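Local coordinates for glycoside Hydrolase (Bacteroides plebeius, PDB 5T3B), which probably hydrolyses glycosidic bonds in a polysaccharide, as a gut-bacterial member of glycoside hydrolase family 50, whose relatives include beta-agarases, at residues Tyr122-Ala127 with Trp470-Leu475; Glu78-Val83 with Phe156-Phe161. All coordinates share one frame; numbering follows the deposited sequence.

Contact 1. Residues Tyr122-Ala127 with Trp470-Leu475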
ATOM      1  N   TYR A 122       7.118 -10.741  -5.847  1.00  8.14           N
ATOM      2  CA  TYR A 122       5.915 -10.564  -5.073  1.00  8.27           C
ATOM      3  C   TYR A 122       6.226  -9.534  -4.015  1.00  7.06           C
ATOM      4  O   TYR A 122       7.128  -9.729  -3.189  1.00  8.44           O
ATOM      5  CB  TYR A 122       5.408 -11.883  -4.485  1.00  9.24           C
ATOM      6  CG  TYR A 122       4.001 -11.727  -3.981  1.00  8.72           C
ATOM      7  CD1 TYR A 122       2.927 -11.759  -4.839  1.00  9.42           C
ATOM      8  CD2 TYR A 122       3.735 -11.398  -2.650  1.00  8.58           C
ATOM      9  CE1 TYR A 122       1.643 -11.540  -4.398  1.00  8.89           C
ATOM     10  CE2 TYR A 122       2.438 -11.142  -2.224  1.00  9.01           C
ATOM     11  CZ  TYR A 122       1.376 -11.239  -3.102  1.00  8.68           C
ATOM     12  OH  TYR A 122       0.107 -11.002  -2.669  1.00  9.45           O
ATOM     13  N   VAL A 123       5.523  -8.394  -4.027  1.00  8.25           N
ATOM     14  CA  VAL A 123       5.938  -7.289  -3.174  1.00  8.08           C
ATOM     15  C   VAL A 123       5.679  -7.636  -1.706  1.00  7.56           C
ATOM     16  O   VAL A 123       4.538  -7.942  -1.322  1.00  8.04           O
ATOM     17  CB  VAL A 123       5.216  -5.970  -3.511  1.00  8.84           C
ATOM     18  CG1 VAL A 123       5.693  -4.874  -2.602  1.00 10.00           C
ATOM     19  CG2 VAL A 123       5.460  -5.611  -4.976  1.00 10.74           C
ATOM     20  N   ARG A 124       6.741  -7.556  -0.875  1.00  7.70           N
ATOM     21  CA  ARG A 124       6.653  -7.674   0.582  1.00  7.02           C
ATOM     22  C   ARG A 124       7.485  -6.548   1.150  1.00  7.30           C
ATOM     23  O   ARG A 124       8.697  -6.610   1.159  1.00  8.40           O
ATOM     24  CB  ARG A 124       7.106  -9.053   1.027  1.00  8.13           C
ATOM     25  CG  ARG A 124       6.099 -10.164   0.722  1.00  7.96           C
ATOM     26  CD  ARG A 124       6.761 -11.498   0.403  1.00  8.12           C
ATOM     27  NE  ARG A 124       7.504 -11.359  -0.853  1.00  7.19           N
ATOM     28  CZ  ARG A 124       8.632 -11.971  -1.172  1.00  7.55           C
ATOM     29  NH1 ARG A 124       9.065 -13.001  -0.459  1.00  9.93           N
ATOM     30  NH2 ARG A 124       9.312 -11.534  -2.220  1.00  9.35           N
ATOM     31  N   GLY A 125       6.785  -5.469   1.532  1.00  7.48           N
ATOM     32  CA  GLY A 125       7.420  -4.273   1.960  1.00  8.11           C
ATOM     33  C   GLY A 125       7.146  -3.883   3.406  1.00  7.05           C
ATOM     34  O   GLY A 125       6.267  -4.423   4.056  1.00  7.94           O
ATOM     35  N   ILE A 126       7.945  -2.912   3.839  1.00  7.72           N
ATOM     36  CA  ILE A 126       7.824  -2.308   5.158  1.00  7.84           C
ATOM     37  C   ILE A 126       7.688  -0.794   4.983  1.00  7.32           C
ATOM     38  O   ILE A 126       8.471  -0.189   4.239  1.00  8.61           O
ATOM     39  CB  ILE A 126       9.046  -2.636   6.029  1.00  9.52           C
ATOM     40  CG1 ILE A 126       9.170  -4.101   6.240  1.00 11.10           C
ATOM     41  CG2 ILE A 126       9.003  -1.818   7.329  1.00 11.52           C
ATOM     42  CD1 ILE A 126       8.230  -4.650   7.179  1.00 13.54           C
ATOM     43  N   ALA A 127       6.686  -0.202   5.609  1.00  6.63           N
ATOM     44  CA  ALA A 127       6.471   1.233   5.515  1.00  6.47           C
ATOM     45  C   ALA A 127       7.320   2.013   6.534  1.00  6.53           C
ATOM     46  O   ALA A 127       7.695   1.495   7.605  1.00  7.44           O
ATOM     47  CB  ALA A 127       5.000   1.583   5.736  1.00  7.58           C
ATOM     48  N   TRP A 470       8.196 -16.245   3.116  1.00  8.76           N
ATOM     49  CA  TRP A 470       9.094 -17.188   2.429  1.00  9.66           C
ATOM     50  C   TRP A 470       8.364 -18.049   1.391  1.00  9.50           C
ATOM     51  O   TRP A 470       8.979 -18.607   0.502  1.00 11.01           O
ATOM     52  CB  TRP A 470       9.675 -18.172   3.426  1.00 10.20           C
ATOM     53  CG  TRP A 470      10.612 -17.629   4.444  1.00  9.70           C
ATOM     54  CD1 TRP A 470      11.290 -16.440   4.440  1.00 10.08           C
ATOM     55  CD2 TRP A 470      11.007 -18.302   5.650  1.00 10.78           C
ATOM     56  NE1 TRP A 470      12.092 -16.359   5.539  1.00 10.53           N
ATOM     57  CE2 TRP A 470      11.931 -17.475   6.315  1.00 10.55           C
ATOM     58  CE3 TRP A 470      10.633 -19.528   6.239  1.00 12.94           C
ATOM     59  CZ2 TRP A 470      12.495 -17.846   7.564  1.00 13.32           C
ATOM     60  CZ3 TRP A 470      11.167 -19.865   7.463  1.00 14.78           C
ATOM     61  CH2 TRP A 470      12.066 -19.050   8.109  1.00 14.66           C
ATOM     62  N   ASN A 471       7.064 -18.202   1.580  1.00  9.21           N
ATOM     63  CA  ASN A 471       6.238 -19.176   0.867  1.00  8.86           C
ATOM     64  C   ASN A 471       5.250 -18.562  -0.137  1.00  8.56           C
ATOM     65  O   ASN A 471       4.455 -19.297  -0.722  1.00  9.55           O
ATOM     66  CB  ASN A 471       5.510 -20.097   1.877  1.00  9.98           C
ATOM     67  CG  ASN A 471       6.475 -21.013   2.531  1.00  9.65           C
ATOM     68  OD1 ASN A 471       6.930 -20.827   3.698  1.00 12.49           O
ATOM     69  ND2 ASN A 471       6.941 -21.922   1.766  1.00  8.36           N
ATOM     70  N   VAL A 472       5.294 -17.239  -0.346  1.00  8.55           N
ATOM     71  CA  VAL A 472       4.300 -16.642  -1.195  1.00  9.34           C
ATOM     72  C   VAL A 472       4.207 -17.284  -2.582  1.00  9.01           C
ATOM     73  O   VAL A 472       3.113 -17.421  -3.148  1.00  9.96           O
ATOM     74  CB  VAL A 472       4.399 -15.107  -1.315  1.00  8.63           C
ATOM     75  CG1 VAL A 472       4.096 -14.443   0.007  1.00  8.53           C
ATOM     76  CG2 VAL A 472       5.771 -14.673  -1.856  1.00  9.40           C
ATOM     77  N   TYR A 473       5.357 -17.614  -3.162  1.00  9.57           N
ATOM     78  CA  TYR A 473       5.341 -18.114  -4.527  1.00  9.96           C
ATOM     79  C   TYR A 473       4.675 -19.504  -4.612  1.00 10.16           C
ATOM     80  O   TYR A 473       3.900 -19.789  -5.511  1.00 11.53           O
ATOM     81  CB  TYR A 473       6.757 -18.116  -5.119  1.00  9.94           C
ATOM     82  CG  TYR A 473       7.402 -16.752  -5.132  1.00 10.36           C
ATOM     83  CD1 TYR A 473       6.978 -15.765  -6.013  1.00  9.02           C
ATOM     84  CD2 TYR A 473       8.359 -16.390  -4.214  1.00 10.14           C
ATOM     85  CE1 TYR A 473       7.569 -14.505  -6.050  1.00  9.06           C
ATOM     86  CE2 TYR A 473       8.934 -15.144  -4.201  1.00 10.30           C
ATOM     87  CZ  TYR A 473       8.524 -14.166  -5.102  1.00  9.25           C
ATOM     88  OH  TYR A 473       9.054 -12.914  -5.164  1.00  9.72           O
ATOM     89  N   ASN A 474       4.992 -20.364  -3.636  1.00  9.98           N
ATOM     90  CA  ASN A 474       4.367 -21.691  -3.650  1.00 10.56           C
ATOM     91  C   ASN A 474       2.916 -21.685  -3.117  1.00 10.45           C
ATOM     92  O   ASN A 474       2.099 -22.501  -3.531  1.00 12.39           O
ATOM     93  CB  ASN A 474       5.248 -22.735  -3.042  1.00 11.87           C
ATOM     94  CG  ASN A 474       5.433 -22.591  -1.546  1.00 11.67           C
ATOM     95  OD1 ASN A 474       4.475 -22.792  -0.769  1.00 11.76           O
ATOM     96  ND2 ASN A 474       6.612 -22.219  -1.132  1.00 11.67           N
ATOM     97  N   LEU A 475       2.581 -20.691  -2.285  1.00 10.16           N
ATOM     98  CA  LEU A 475       1.208 -20.490  -1.906  1.00 11.03           C
ATOM     99  C   LEU A 475       0.353 -20.066  -3.117  1.00 10.16           C
ATOM    100  O   LEU A 475      -0.796 -20.491  -3.261  1.00 11.06           O
ATOM    101  CB  LEU A 475       1.096 -19.488  -0.770  1.00 10.38           C
ATOM    102  CG  LEU A 475       1.369 -20.111   0.592  1.00 10.12           C
ATOM    103  CD1 LEU A 475       1.709 -19.015   1.609  1.00 10.59           C
ATOM    104  CD2 LEU A 475       0.203 -20.982   1.068  1.00 11.35           C
TER
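Tyr473 and Tyr122 are joined by a hydrogen bond from backbone to side chain: Tyr122 N donates to Tyr473 OH over 3.0 Å, nearly straight at 171°. The same hydroxyl is hydrogen-bonded to Gly87 O, so this buried group is held by two main-chain atoms. Arg124 NH2 lies 3.3 Å from Tyr473 OH, but the angle is too poor for a hydrogen bond, and the guanidinium and phenol planes stand 78° apart.

The guanidinium spends its hydrogen bonds on other acceptors. With its chain bent at both chi2 and chi3 (-66°), Arg124 folds back along its own strand and grips Tyr122 O side-on. Arg124 NE donates to Tyr122 O at 2.9 Å from above the carbonyl plane, while Arg124 NH2 reaches the same Tyr122 O at 3.0 Å from within it. NH2 also bonds Gly87 O, and NH1 reaches Asn469 O, with Tyr79 of helix 76-82 as a further partner, so all three nitrogens are engaged. A methionine in its place would probably leave Tyr122 O without its two side-chain donors and the carbonyls of Gly87 and Asn469 short of a mate.

Van der Waals packing centres on Val472. Val472 CG2 covers one face of the guanidinium, 3.9 Å from Arg124 NE, and also lies over the rim of one face of the neighbouring Tyr473 ring. Val472 CG2 is also 3.9 Å from Tyr122 CB, an apolar pair, and Tyr122 CB in turn packs against Tyr473 CE1 at 3.7 Å. Leu427 and Trp435 add further cover to Val472.

Strand 120-126 runs parallel to strands 163-165 and 432-437, which is consistent with an early strand of the (beta/alpha)8 barrel known in family 50; the contact seats the start of C-terminal helix 472-480 against that strand.

Contact 2. Residues Glu78-Val83 with Phe156-Phe161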
ATOM      1  N   GLU A  78      16.900 -21.844   3.241  1.00 16.54           N
ATOM      2  CA  GLU A  78      16.090 -22.353   2.152  1.00 16.34           C
ATOM      3  C   GLU A  78      15.465 -21.202   1.392  1.00 14.32           C
ATOM      4  O   GLU A  78      15.438 -21.186   0.166  1.00 15.39           O
ATOM      5  CB  GLU A  78      15.007 -23.356   2.663  1.00 17.46           C
ATOM      6  CG  GLU A  78      15.499 -24.707   3.210  1.00 23.61           C
ATOM      7  CD  GLU A  78      14.381 -25.581   3.777  1.00 28.05           C
ATOM      8  OE1 GLU A  78      13.177 -25.199   3.718  1.00 26.55           O
ATOM      9  OE2 GLU A  78      14.798 -26.673   4.258  1.00 33.95           O
ATOM     10  N   TYR A  79      14.914 -20.264   2.117  1.00 12.77           N
ATOM     11  CA  TYR A  79      14.297 -19.115   1.436  1.00 12.28           C
ATOM     12  C   TYR A  79      15.270 -18.320   0.593  1.00 11.89           C
ATOM     13  O   TYR A  79      15.067 -18.060  -0.598  1.00 11.31           O
ATOM     14  CB  TYR A  79      13.683 -18.152   2.469  1.00 11.15           C
ATOM     15  CG  TYR A  79      13.167 -16.905   1.797  1.00 10.64           C
ATOM     16  CD1 TYR A  79      12.130 -17.014   0.875  1.00 11.05           C
ATOM     17  CD2 TYR A  79      13.751 -15.671   2.007  1.00 10.80           C
ATOM     18  CE1 TYR A  79      11.662 -15.901   0.174  1.00  9.72           C
ATOM     19  CE2 TYR A  79      13.295 -14.559   1.322  1.00  9.82           C
ATOM     20  CZ  TYR A  79      12.264 -14.689   0.387  1.00  9.48           C
ATOM     21  OH  TYR A  79      11.845 -13.578  -0.333  1.00 10.15           O
ATOM     22  N   LEU A  80      16.396 -17.958   1.233  1.00 12.11           N
ATOM     23  CA  LEU A  80      17.354 -17.099   0.518  1.00 13.89           C
ATOM     24  C   LEU A  80      17.973 -17.784  -0.693  1.00 13.21           C
ATOM     25  O   LEU A  80      18.324 -17.092  -1.660  1.00 16.45           O
ATOM     26  CB  LEU A  80      18.408 -16.512   1.481  1.00 14.21           C
ATOM     27  CG  LEU A  80      17.784 -15.533   2.498  1.00 16.14           C
ATOM     28  CD1 LEU A  80      18.868 -15.291   3.544  1.00 20.79           C
ATOM     29  CD2 LEU A  80      17.276 -14.208   1.904  1.00 17.22           C
ATOM     30  N   GLN A  81      18.035 -19.101  -0.700  1.00 13.60           N
ATOM     31  CA  GLN A  81      18.487 -19.822  -1.870  1.00 15.27           C
ATOM     32  C   GLN A  81      17.486 -19.876  -3.018  1.00 14.64           C
ATOM     33  O   GLN A  81      17.885 -20.201  -4.139  1.00 17.98           O
ATOM     34  CB  GLN A  81      18.948 -21.278  -1.505  1.00 18.90           C
ATOM     35  CG  GLN A  81      20.164 -21.303  -0.586  1.00 24.65           C
ATOM     36  CD  GLN A  81      20.997 -22.508  -0.796  1.00 35.81           C
ATOM     37  OE1 GLN A  81      22.182 -22.403  -1.040  1.00 62.79           O
ATOM     38  NE2 GLN A  81      20.364 -23.656  -0.798  1.00 49.37           N
ATOM     39  N   SER A  82      16.211 -19.526  -2.728  1.00 12.38           N
ATOM     40  CA  SER A  82      15.136 -19.623  -3.734  1.00 13.48           C
ATOM     41  C   SER A  82      14.808 -18.343  -4.454  1.00 12.19           C
ATOM     42  O   SER A  82      14.097 -18.366  -5.458  1.00 12.77           O
ATOM     43  CB  SER A  82      13.858 -20.121  -3.087  1.00 13.90           C
ATOM     44  OG  SER A  82      13.217 -19.189  -2.235  1.00 13.78           O
ATOM     45  N   VAL A  83      15.363 -17.247  -3.938  1.00 11.82           N
ATOM     46  CA  VAL A  83      15.125 -15.937  -4.468  1.00 10.37           C
ATOM     47  C   VAL A  83      16.396 -15.243  -4.903  1.00 11.13           C
ATOM     48  O   VAL A  83      17.489 -15.581  -4.408  1.00 13.14           O
ATOM     49  CB  VAL A  83      14.284 -15.040  -3.528  1.00 10.95           C
ATOM     50  CG1 VAL A  83      12.890 -15.581  -3.287  1.00 11.35           C
ATOM     51  CG2 VAL A  83      15.022 -14.793  -2.231  1.00 10.36           C
ATOM     52  N   PHE A 156      15.595  -7.767   7.118  1.00  8.46           N
ATOM     53  CA  PHE A 156      14.356  -7.842   6.412  1.00  8.88           C
ATOM     54  C   PHE A 156      14.357  -9.026   5.439  1.00  9.14           C
ATOM     55  O   PHE A 156      13.368  -9.760   5.378  1.00  8.62           O
ATOM     56  CB  PHE A 156      14.074  -6.540   5.634  1.00  8.99           C
ATOM     57  CG  PHE A 156      13.801  -5.323   6.428  1.00  9.03           C
ATOM     58  CD1 PHE A 156      13.666  -5.309   7.796  1.00 11.17           C
ATOM     59  CD2 PHE A 156      13.775  -4.137   5.815  1.00 11.86           C
ATOM     60  CE1 PHE A 156      13.425  -4.158   8.472  1.00 11.05           C
ATOM     61  CE2 PHE A 156      13.513  -2.958   6.487  1.00 11.72           C
ATOM     62  CZ  PHE A 156      13.333  -2.984   7.829  1.00 11.31           C
ATOM     63  N   SER A 157      15.445  -9.200   4.657  1.00  9.18           N
ATOM     64  CA  SER A 157      15.469 -10.319   3.752  1.00 10.30           C
ATOM     65  C   SER A 157      15.284 -11.672   4.395  1.00 10.35           C
ATOM     66  O   SER A 157      14.669 -12.572   3.823  1.00 11.51           O
ATOM     67  CB  SER A 157      16.757 -10.310   2.891  1.00 13.25           C
ATOM     68  OG  SER A 157      17.865 -10.651   3.665  1.00 17.85           O
ATOM     69  N   GLU A 158      15.813 -11.808   5.576  1.00  9.62           N
ATOM     70  CA  GLU A 158      15.676 -13.079   6.309  1.00 12.08           C
ATOM     71  C   GLU A 158      14.241 -13.396   6.681  1.00 11.35           C
ATOM     72  O   GLU A 158      13.920 -14.577   6.907  1.00 14.31           O
ATOM     73  CB  GLU A 158      16.553 -13.054   7.584  1.00 14.14           C
ATOM     74  CG  GLU A 158      18.029 -13.098   7.250  1.00 16.46           C
ATOM     75  CD  GLU A 158      18.917 -12.699   8.454  1.00 20.05           C
ATOM     76  OE1 GLU A 158      18.381 -12.148   9.492  1.00 22.47           O
ATOM     77  OE2 GLU A 158      20.132 -12.907   8.363  1.00 27.98           O
ATOM     78  N   ILE A 159      13.397 -12.356   6.784  1.00  9.85           N
ATOM     79  CA  ILE A 159      11.983 -12.464   7.129  1.00 11.06           C
ATOM     80  C   ILE A 159      11.150 -12.402   5.811  1.00 10.46           C
ATOM     81  O   ILE A 159       9.936 -12.477   5.843  1.00 10.77           O
ATOM     82  CB  ILE A 159      11.564 -11.267   8.106  1.00 13.89           C
ATOM     83  CG1 ILE A 159      12.367 -11.341   9.434  1.00 16.28           C
ATOM     84  CG2 ILE A 159      10.022 -11.230   8.450  1.00 14.60           C
ATOM     85  CD1 ILE A 159      12.337  -9.962  10.122  1.00 18.67           C
ATOM     86  N   GLY A 160      11.804 -12.322   4.657  1.00  9.47           N
ATOM     87  CA  GLY A 160      11.121 -12.262   3.357  1.00  8.25           C
ATOM     88  C   GLY A 160      10.510 -10.927   3.003  1.00  7.92           C
ATOM     89  O   GLY A 160       9.619 -10.892   2.144  1.00  9.17           O
ATOM     90  N   PHE A 161      11.042  -9.841   3.575  1.00  7.60           N
ATOM     91  CA  PHE A 161      10.717  -8.484   3.134  1.00  7.50           C
ATOM     92  C   PHE A 161      11.897  -7.959   2.326  1.00  7.94           C
ATOM     93  O   PHE A 161      13.036  -8.068   2.757  1.00  8.82           O
ATOM     94  CB  PHE A 161      10.471  -7.553   4.332  1.00  7.91           C
ATOM     95  CG  PHE A 161       9.200  -7.794   5.087  1.00  7.19           C
ATOM     96  CD1 PHE A 161       7.957  -7.386   4.579  1.00  7.72           C
ATOM     97  CD2 PHE A 161       9.200  -8.416   6.317  1.00  7.96           C
ATOM     98  CE1 PHE A 161       6.805  -7.573   5.310  1.00  8.14           C
ATOM     99  CE2 PHE A 161       8.066  -8.564   7.057  1.00  8.59           C
ATOM    100  CZ  PHE A 161       6.845  -8.159   6.545  1.00  9.07           C
TER
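Tyr79 of helix 76-82 lays its ring beside a Schellman motif that closes helix 145-158. The motif is defined by Gly160, whose positive phi (77°) goes with two bonds back into the last turn: Phe161 N to Phe156 O at 2.9 Å and Gly160 N to Ser157 O at 3.0 Å. From CB, which points toward this turn, CG is set anti to the backbone N (chi1 174°), carrying the ring across to the helix end. Tyr79 CD2 is the first ring atom to arrive, 3.7 Å from Ser157 O. Tyr79 CE2 comes closer, at 3.5 Å from Ser157 O, which lies at the ring edge near its plane. Tyr79 CE2 also meets Gly160 CA at 3.8 Å. At the tip, Tyr79 CZ and Tyr79 OH both stay beside Gly160 CA at 4.0 Å, and the hydroxyl is hydrogen-bonded to His162 NE2, just beyond the 156-161 segment. One residue on, Leu80 packs beside Tyr79 against the same turn. Leu80 CD2 approaches Ser157 O at 3.6 Å, so Ser157 O meets both an aromatic edge and a methyl on the side facing helix 76-82, and Leu80 CD2 also lies 4.0 Å from Ser157 OG.

How the contacts relate
The two contacts touch, with centres about 9 Å apart, and their segments alternate along the chain. Two polar links connect them: Arg124 NH1 of contact 1 lies 2.8 Å from Tyr79 OH of contact 2, and Trp470 NE1 lies 2.9 Å from Glu158 O, both probable hydrogen bonds. Trp470 also stacks on the Tyr79 ring, with Trp470 CD1 3.3 Å from Tyr79 CG, so helix 76-82 and the end of helix 145-158 are both tied to the 470-475 segment. Arg124 CB packs on Gly160 O. No catalytic site is identified here; an ethanediol molecule, probably from the crystallisation liquor, sits about 4 Å from the Tyr473 side chain.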